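PDB 3U52: phenol hydroxylase component phN from Pseudomonas stutzeri, which forms the diiron-containing subunit of the hydroxylase component of a bacterial multicomponent phenol hydroxylase, which probably uses activated oxygen to add a hydroxyl group to phenol. Local coordinates for residues A[44-47]-A[48-51]; A[274-277]-A[278-281]; A[336-339]-A[340-344]. One frame throughout, in Å; residues are numbered along the deposited sequence.

In the fold
All three contacts are local, between residues close together in the chain; they follow one another in series and none encloses or crosses another. Contact 1 comes first, a turn in the loop between helices 30-33 and 58-81, packed against the end of helix 220-250. Contact 2 lies within helix 254-283; contacts 1 and 2 are about 26 Å apart between nearest atoms. Contact 3 is in helix 331-342 and the residues after it, on the opposite side of the chain's centre from contact 1. Contacts 2 and 3 touch: Leu275 CD2 meets Phe339 CZ at 3.7 Å and Met278 CG meets Trp336 CE3 at 3.6 Å, joining helices 254-283 and 331-342 through apolar packing.

Contact 1: residues A[44-47]-A[48-51]; sequences ITDW and SQWE
The two indoles of Trp47 and Trp50 meet at the edge of the Trp47 ring, where Trp50 CE3 lies near the ring plane, 4.4 Å from Trp47 CZ3. One face of Trp47 carries Ile44 CG2, 3.7 Å above the plane and offset toward the rim. Large flat apolar groups suit this place because they pack on Phe246; a bound xenon touches both indoles. The chain before Trp50 turns through an Asx turn. With CG anti to the backbone N (chi1 -175°), the Asp46 carboxylate swings toward the next residues, and OD2 takes two bonds from the same face of its plane: Ser48 OG at 2.7 Å and Ser48 N at 3.1 Å. An aspartate is short enough to serve both donors of one serine. The backbone completes the 3-10 turn with Gln49 N bonded to Asp46 O at 3.1 Å and Trp50 N to Trp47 O at 2.9 Å, while Gln49 CG lies 3.6 Å from Asp46 OD1. The loop rests on helix 220-250: Phe246 meets Trp47 and stands edge-to-face with Trp50, and Gln250 bonds the Asp46 N. Phe188 and Leu191 of helix 187-216 complete the xenon pocket.

Contact 2: residues A[274-277]-A[278-281]; sequences SLVS and MMMD
Val276 and Met279 touch along a kinked stretch of helix 254-283, with Val276 CG1 4.4 Å from Met279 CE. A wider pi-type turn at 279-281 follows the kink. Met280 N to Val276 O is a nearly straight bond of 3.0 Å, whereas Met279 N to Leu275 O is weak. The methionines suit this buried helix because their unbranched chains bend to fit: turns at both chi2 and chi3 bring the Met279 methyl to Val276. Farther out, Pro209 of helix 187-216 covers Val276, Met279 and Met280, while Trp291 of helix 291-310 meets Ser277 and Met280. Asp281, whose N is bonded to Ser277 O at 3.2 Å, carries its carboxylate to Ser332 OG and Trp291 N, so this buried acid is satisfied outside the two segments. Ser274 O takes two bonds, a short one of 2.7 Å from Ser277 OG and a weak one from Met278 N. An alanine at Ser277 would remove that hydroxyl and would probably cost the buried Ser274 O its shorter bond, with the weak one from Met278 N remaining. The hydroxyl of Ser277 lies between its own N and carbonyl carbon (chi1 77°), and OG meets Ser274 O tilted 19° from the carbonyl plane.

Contact 3: residues A[336-339]-A[340-344]; sequences WTTF and YQYCQ
Tyr342 packs beside Thr338, the residue one turn earlier, with Thr338 O oblique to its ring. Its CB lies 3.5 Å from Thr338 O, and the torsion that sets CG anti to the carbonyl carbon, beside the backbone N (chi1 -77°), stands the ring out from the side of the helix, where CD1 comes 3.6 Å from the same oxygen and 4.3 Å from Thr338 CG2. Gln341 CG sits over one face of the ring, 3.9 Å above its plane and offset toward the rim. At the tip, OH is hydrogen-bonded to Thr394 O. A tyrosine suits the place because its ring packs against aliphatic atoms while its hydroxyl satisfies a backbone carbonyl of another loop. The backbone changes character along these residues. Tyr340 N reaches Trp336 O in a firm helical bond of 2.8 Å, but Tyr342 N is shared weakly between Thr338 O and Phe339 O. Beyond, the Gln344 amide folds back, and its NE2 gives a nearly straight bond (171°) to Gln341 O at 3.1 Å, the acceptor lying close to the amide plane. Arg389 makes a cation-pi contact with Tyr340 and also bonds its carbonyl oxygen, and the chain of another protein packs an apolar side chain on Thr338 and Tyr342. The Phe339 ring meets those of Trp170 and Phe348 and stands edge-to-face with Tyr171. Phe339, Tyr342 and Gln344 thus contribute to three separate xenon pockets seen in the crystal, along a helix whose i-to-i-4 bonding gives way to the weak two-acceptor bond at Tyr342 N.

Contact 1: residues A[44-47]-A[48-51]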
loop_
_atom_site.group_PDB
_atom_site.type_symbol
_atom_site.label_atom_id
_atom_site.label_comp_id
_atom_site.label_asym_id
_atom_site.label_seq_id
_atom_site.Cartn_x
_atom_site.Cartn_y
_atom_site.Cartn_z
ATOM N N ILE A 44 -39.023 25.003 5.807
ATOM C CA ILE A 44 -38.314 24.986 4.560
ATOM C C ILE A 44 -39.238 25.561 3.506
ATOM O O ILE A 44 -40.350 25.085 3.311
ATOM C CB ILE A 44 -37.800 23.580 4.146
ATOM C CG1 ILE A 44 -36.914 22.968 5.249
ATOM C CG2 ILE A 44 -36.983 23.681 2.793
ATOM C CD1 ILE A 44 -35.690 23.772 5.605
ATOM N N THR A 45 -38.745 26.585 2.843
ATOM C CA THR A 45 -39.446 27.337 1.799
ATOM C C THR A 45 -39.267 26.732 0.380
ATOM O O THR A 45 -40.199 26.759 -0.427
ATOM C CB THR A 45 -38.961 28.783 1.870
ATOM O OG1 THR A 45 -39.738 29.480 2.867
ATOM C CG2 THR A 45 -39.020 29.475 0.517
ATOM N N ASP A 46 -38.108 26.130 0.111
ATOM C CA ASP A 46 -37.762 25.695 -1.251
ATOM C C ASP A 46 -36.487 24.836 -1.276
ATOM O O ASP A 46 -35.356 25.363 -1.238
ATOM C CB ASP A 46 -37.588 26.906 -2.155
ATOM C CG ASP A 46 -37.348 26.538 -3.624
ATOM O OD1 ASP A 46 -37.123 27.492 -4.435
ATOM O OD2 ASP A 46 -37.406 25.329 -3.980
ATOM N N TRP A 47 -36.696 23.521 -1.362
ATOM C CA TRP A 47 -35.601 22.546 -1.306
ATOM C C TRP A 47 -34.670 22.671 -2.489
ATOM O O TRP A 47 -33.482 22.321 -2.392
ATOM C CB TRP A 47 -36.114 21.120 -1.166
ATOM C CG TRP A 47 -36.356 20.668 0.263
ATOM C CD1 TRP A 47 -37.565 20.457 0.855
ATOM C CD2 TRP A 47 -35.368 20.367 1.264
ATOM N NE1 TRP A 47 -37.396 20.031 2.160
ATOM C CE2 TRP A 47 -36.055 19.962 2.425
ATOM C CE3 TRP A 47 -33.972 20.411 1.291
ATOM C CZ2 TRP A 47 -35.394 19.598 3.592
ATOM C CZ3 TRP A 47 -33.321 20.043 2.452
ATOM C CH2 TRP A 47 -34.024 19.652 3.584
ATOM N N SER A 48 -35.185 23.228 -3.586
ATOM C CA SER A 48 -34.389 23.385 -4.812
ATOM C C SER A 48 -33.273 24.436 -4.651
ATOM O O SER A 48 -32.285 24.471 -5.415
ATOM C CB SER A 48 -35.294 23.739 -5.993
ATOM O OG SER A 48 -35.543 25.136 -5.982
ATOM N N GLN A 49 -33.394 25.270 -3.636
ATOM C CA GLN A 49 -32.294 26.165 -3.346
ATOM C C GLN A 49 -31.107 25.510 -2.632
ATOM O O GLN A 49 -30.068 26.156 -2.427
ATOM C CB GLN A 49 -32.804 27.385 -2.622
ATOM C CG GLN A 49 -33.718 28.156 -3.532
ATOM C CD GLN A 49 -34.420 29.253 -2.821
ATOM O OE1 GLN A 49 -34.544 30.357 -3.364
ATOM N NE2 GLN A 49 -34.902 28.979 -1.608
ATOM N N TRP A 50 -31.253 24.234 -2.274
ATOM C CA TRP A 50 -30.106 23.435 -1.813
ATOM C C TRP A 50 -28.983 23.438 -2.862
ATOM O O TRP A 50 -29.235 23.108 -4.037
ATOM C CB TRP A 50 -30.566 21.982 -1.531
ATOM C CG TRP A 50 -29.445 21.113 -1.046
ATOM C CD1 TRP A 50 -28.682 20.257 -1.781
ATOM C CD2 TRP A 50 -28.951 21.055 0.279
ATOM N NE1 TRP A 50 -27.731 19.653 -0.983
ATOM C CE2 TRP A 50 -27.876 20.129 0.290
ATOM C CE3 TRP A 50 -29.324 21.679 1.483
ATOM C CZ2 TRP A 50 -27.167 19.800 1.473
ATOM C CZ3 TRP A 50 -28.599 21.371 2.653
ATOM C CH2 TRP A 50 -27.525 20.445 2.628
ATOM N N GLU A 51 -27.767 23.837 -2.476
ATOM C CA GLU A 51 -26.590 23.736 -3.355
ATOM C C GLU A 51 -25.792 22.515 -2.957
ATOM O O GLU A 51 -25.467 22.363 -1.774
ATOM C CB GLU A 51 -25.680 24.983 -3.248
ATOM C CG GLU A 51 -26.281 26.298 -3.836
ATOM C CD GLU A 51 -26.717 26.185 -5.304
ATOM O OE1 GLU A 51 -25.949 25.598 -6.134
ATOM O OE2 GLU A 51 -27.834 26.700 -5.632
#

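Contact 2: residues A[274-277]-A[278-281]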
loop_
_atom_site.group_PDB
_atom_site.type_symbol
_atom_site.label_atom_id
_atom_site.label_comp_id
_atom_site.label_asym_id
_atom_site.label_seq_id
_atom_site.Cartn_x
_atom_site.Cartn_y
_atom_site.Cartn_z
ATOM N N SER A 274 -12.987 18.412 26.047
ATOM C CA SER A 274 -12.150 18.384 27.235
ATOM C C SER A 274 -11.335 17.063 27.338
ATOM O O SER A 274 -10.198 17.090 27.769
ATOM C CB SER A 274 -12.951 18.719 28.500
ATOM O OG SER A 274 -13.708 17.631 29.021
ATOM N N LEU A 275 -11.882 15.936 26.876
ATOM C CA LEU A 275 -11.137 14.692 26.771
ATOM C C LEU A 275 -9.898 14.746 25.860
ATOM O O LEU A 275 -8.885 14.088 26.157
ATOM C CB LEU A 275 -12.056 13.583 26.255
ATOM C CG LEU A 275 -13.117 13.068 27.212
ATOM C CD1 LEU A 275 -13.973 11.993 26.476
ATOM C CD2 LEU A 275 -12.465 12.532 28.497
ATOM N N VAL A 276 -9.994 15.483 24.744
ATOM C CA VAL A 276 -8.876 15.709 23.816
ATOM C C VAL A 276 -7.818 16.670 24.392
ATOM O O VAL A 276 -6.629 16.459 24.162
ATOM C CB VAL A 276 -9.330 16.231 22.420
ATOM C CG1 VAL A 276 -8.173 16.172 21.411
ATOM C CG2 VAL A 276 -10.462 15.411 21.880
ATOM N N SER A 277 -8.241 17.696 25.145
ATOM C CA SER A 277 -7.291 18.589 25.779
ATOM C C SER A 277 -6.308 17.839 26.649
ATOM O O SER A 277 -5.105 18.091 26.619
ATOM C CB SER A 277 -7.981 19.701 26.595
ATOM O OG SER A 277 -8.442 19.184 27.807
ATOM N N MET A 278 -6.833 16.907 27.435
ATOM C CA MET A 278 -6.018 16.058 28.310
ATOM C C MET A 278 -5.062 15.121 27.509
ATOM O O MET A 278 -3.900 14.916 27.870
ATOM C CB MET A 278 -6.975 15.232 29.183
ATOM C CG MET A 278 -6.306 14.249 30.023
ATOM S SD MET A 278 -7.534 13.267 30.913
ATOM C CE MET A 278 -8.024 12.136 29.558
ATOM N N MET A 279 -5.584 14.509 26.457
ATOM C CA MET A 279 -4.790 13.652 25.556
ATOM C C MET A 279 -3.567 14.356 24.999
ATOM O O MET A 279 -2.421 13.851 25.084
ATOM C CB MET A 279 -5.711 13.201 24.404
ATOM C CG MET A 279 -5.179 12.136 23.448
ATOM S SD MET A 279 -3.929 12.702 22.276
ATOM C CE MET A 279 -4.610 13.696 21.001
ATOM N N MET A 280 -3.801 15.500 24.367
ATOM C CA MET A 280 -2.698 16.164 23.667
ATOM C C MET A 280 -1.677 16.806 24.638
ATOM O O MET A 280 -0.481 16.825 24.325
ATOM C CB MET A 280 -3.184 17.176 22.619
ATOM C CG MET A 280 -3.764 18.467 23.174
ATOM S SD MET A 280 -4.588 19.435 21.881
ATOM C CE MET A 280 -3.223 20.146 20.997
ATOM N N ASP A 281 -2.123 17.312 25.789
ATOM C CA ASP A 281 -1.175 17.939 26.718
ATOM C C ASP A 281 -0.386 16.900 27.502
ATOM O O ASP A 281 0.811 17.134 27.787
ATOM C CB ASP A 281 -1.871 18.883 27.705
ATOM C CG ASP A 281 -2.201 20.236 27.089
ATOM O OD1 ASP A 281 -2.719 21.099 27.796
ATOM O OD2 ASP A 281 -1.905 20.473 25.901
#

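Contact 3: residues A[336-339]-A[340-344]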
loop_
_atom_site.group_PDB
_atom_site.type_symbol
_atom_site.label_atom_id
_atom_site.label_comp_id
_atom_site.label_asym_id
_atom_site.label_seq_id
_atom_site.Cartn_x
_atom_site.Cartn_y
_atom_site.Cartn_z
ATOM N N TRP A 336 -6.631 15.822 33.841
ATOM C CA TRP A 336 -5.608 14.775 33.982
ATOM C C TRP A 336 -5.586 14.349 35.422
ATOM O O TRP A 336 -5.530 13.168 35.779
ATOM C CB TRP A 336 -4.230 15.268 33.563
ATOM C CG TRP A 336 -3.122 14.226 33.678
ATOM C CD1 TRP A 336 -2.057 14.232 34.569
ATOM C CD2 TRP A 336 -2.986 13.030 32.908
ATOM N NE1 TRP A 336 -1.250 13.135 34.343
ATOM C CE2 TRP A 336 -1.780 12.401 33.314
ATOM C CE3 TRP A 336 -3.736 12.454 31.861
ATOM C CZ2 TRP A 336 -1.327 11.222 32.736
ATOM C CZ3 TRP A 336 -3.280 11.281 31.297
ATOM C CH2 TRP A 336 -2.087 10.680 31.735
ATOM N N THR A 337 -5.609 15.347 36.277
ATOM C CA THR A 337 -5.718 15.123 37.739
ATOM C C THR A 337 -6.999 14.293 38.208
ATOM O O THR A 337 -6.913 13.393 39.093
ATOM C CB THR A 337 -5.356 16.529 38.352
ATOM O OG1 THR A 337 -4.056 16.549 38.957
ATOM C CG2 THR A 337 -6.370 17.239 38.999
ATOM N N THR A 338 -8.131 14.502 37.556
ATOM C CA THR A 338 -9.328 13.678 37.721
ATOM C C THR A 338 -9.088 12.235 37.314
ATOM O O THR A 338 -9.408 11.309 38.075
ATOM C CB THR A 338 -10.468 14.267 36.877
ATOM O OG1 THR A 338 -10.731 15.573 37.414
ATOM C CG2 THR A 338 -11.737 13.407 36.912
ATOM N N PHE A 339 -8.518 12.025 36.122
ATOM C CA PHE A 339 -8.307 10.673 35.630
ATOM C C PHE A 339 -7.227 9.975 36.429
ATOM O O PHE A 339 -7.334 8.768 36.705
ATOM C CB PHE A 339 -8.022 10.654 34.130
ATOM C CG PHE A 339 -9.288 10.749 33.280
ATOM C CD1 PHE A 339 -9.688 11.946 32.724
ATOM C CD2 PHE A 339 -10.079 9.636 33.088
ATOM C CE1 PHE A 339 -10.828 12.025 31.922
ATOM C CE2 PHE A 339 -11.209 9.687 32.274
ATOM C CZ PHE A 339 -11.602 10.897 31.715
ATOM N N TYR A 340 -6.212 10.715 36.839
ATOM C CA TYR A 340 -5.146 10.145 37.707
ATOM C C TYR A 340 -5.737 9.438 38.970
ATOM O O TYR A 340 -5.397 8.289 39.265
ATOM C CB TYR A 340 -4.155 11.268 38.105
ATOM C CG TYR A 340 -2.994 10.834 38.937
ATOM C CD1 TYR A 340 -3.104 10.748 40.326
ATOM C CD2 TYR A 340 -1.804 10.488 38.348
ATOM C CE1 TYR A 340 -2.032 10.326 41.120
ATOM C CE2 TYR A 340 -0.702 10.090 39.141
ATOM C CZ TYR A 340 -0.842 9.994 40.511
ATOM O OH TYR A 340 0.237 9.590 41.241
ATOM N N GLN A 341 -6.624 10.122 39.707
ATOM C CA GLN A 341 -7.151 9.586 40.980
ATOM C C GLN A 341 -8.218 8.539 40.792
ATOM O O GLN A 341 -8.522 7.774 41.706
ATOM C CB GLN A 341 -7.674 10.732 41.852
ATOM C CG GLN A 341 -8.968 11.375 41.345
ATOM C CD GLN A 341 -9.228 12.694 42.015
ATOM O OE1 GLN A 341 -8.566 13.695 41.728
ATOM N NE2 GLN A 341 -10.151 12.701 42.948
ATOM N N TYR A 342 -8.797 8.479 39.614
ATOM C CA TYR A 342 -9.841 7.514 39.324
ATOM C C TYR A 342 -9.412 6.403 38.333
ATOM O O TYR A 342 -10.239 5.568 37.904
ATOM C CB TYR A 342 -11.063 8.261 38.822
ATOM C CG TYR A 342 -11.873 8.967 39.915
ATOM C CD1 TYR A 342 -12.396 10.228 39.684
ATOM C CD2 TYR A 342 -12.176 8.329 41.120
ATOM C CE1 TYR A 342 -13.159 10.880 40.627
ATOM C CE2 TYR A 342 -12.952 8.990 42.120
ATOM C CZ TYR A 342 -13.447 10.248 41.836
ATOM O OH TYR A 342 -14.255 10.923 42.691
ATOM N N CYS A 343 -8.125 6.335 37.984
ATOM C CA CYS A 343 -7.731 5.315 36.980
ATOM C C CYS A 343 -7.684 3.880 37.457
ATOM O O CYS A 343 -7.368 2.995 36.658
ATOM C CB CYS A 343 -6.422 5.629 36.217
ATOM S SG CYS A 343 -4.969 5.453 37.209
ATOM N N GLN A 344 -8.003 3.625 38.717
ATOM C CA GLN A 344 -8.319 2.243 39.151
ATOM C C GLN A 344 -9.592 1.740 38.415
ATOM O O GLN A 344 -9.883 0.532 38.374
ATOM C CB GLN A 344 -8.430 2.103 40.703
ATOM C CG GLN A 344 -9.751 2.565 41.376
ATOM C CD GLN A 344 -9.736 4.041 41.713
ATOM O OE1 GLN A 344 -10.339 4.482 42.692
ATOM N NE2 GLN A 344 -9.020 4.797 40.941
#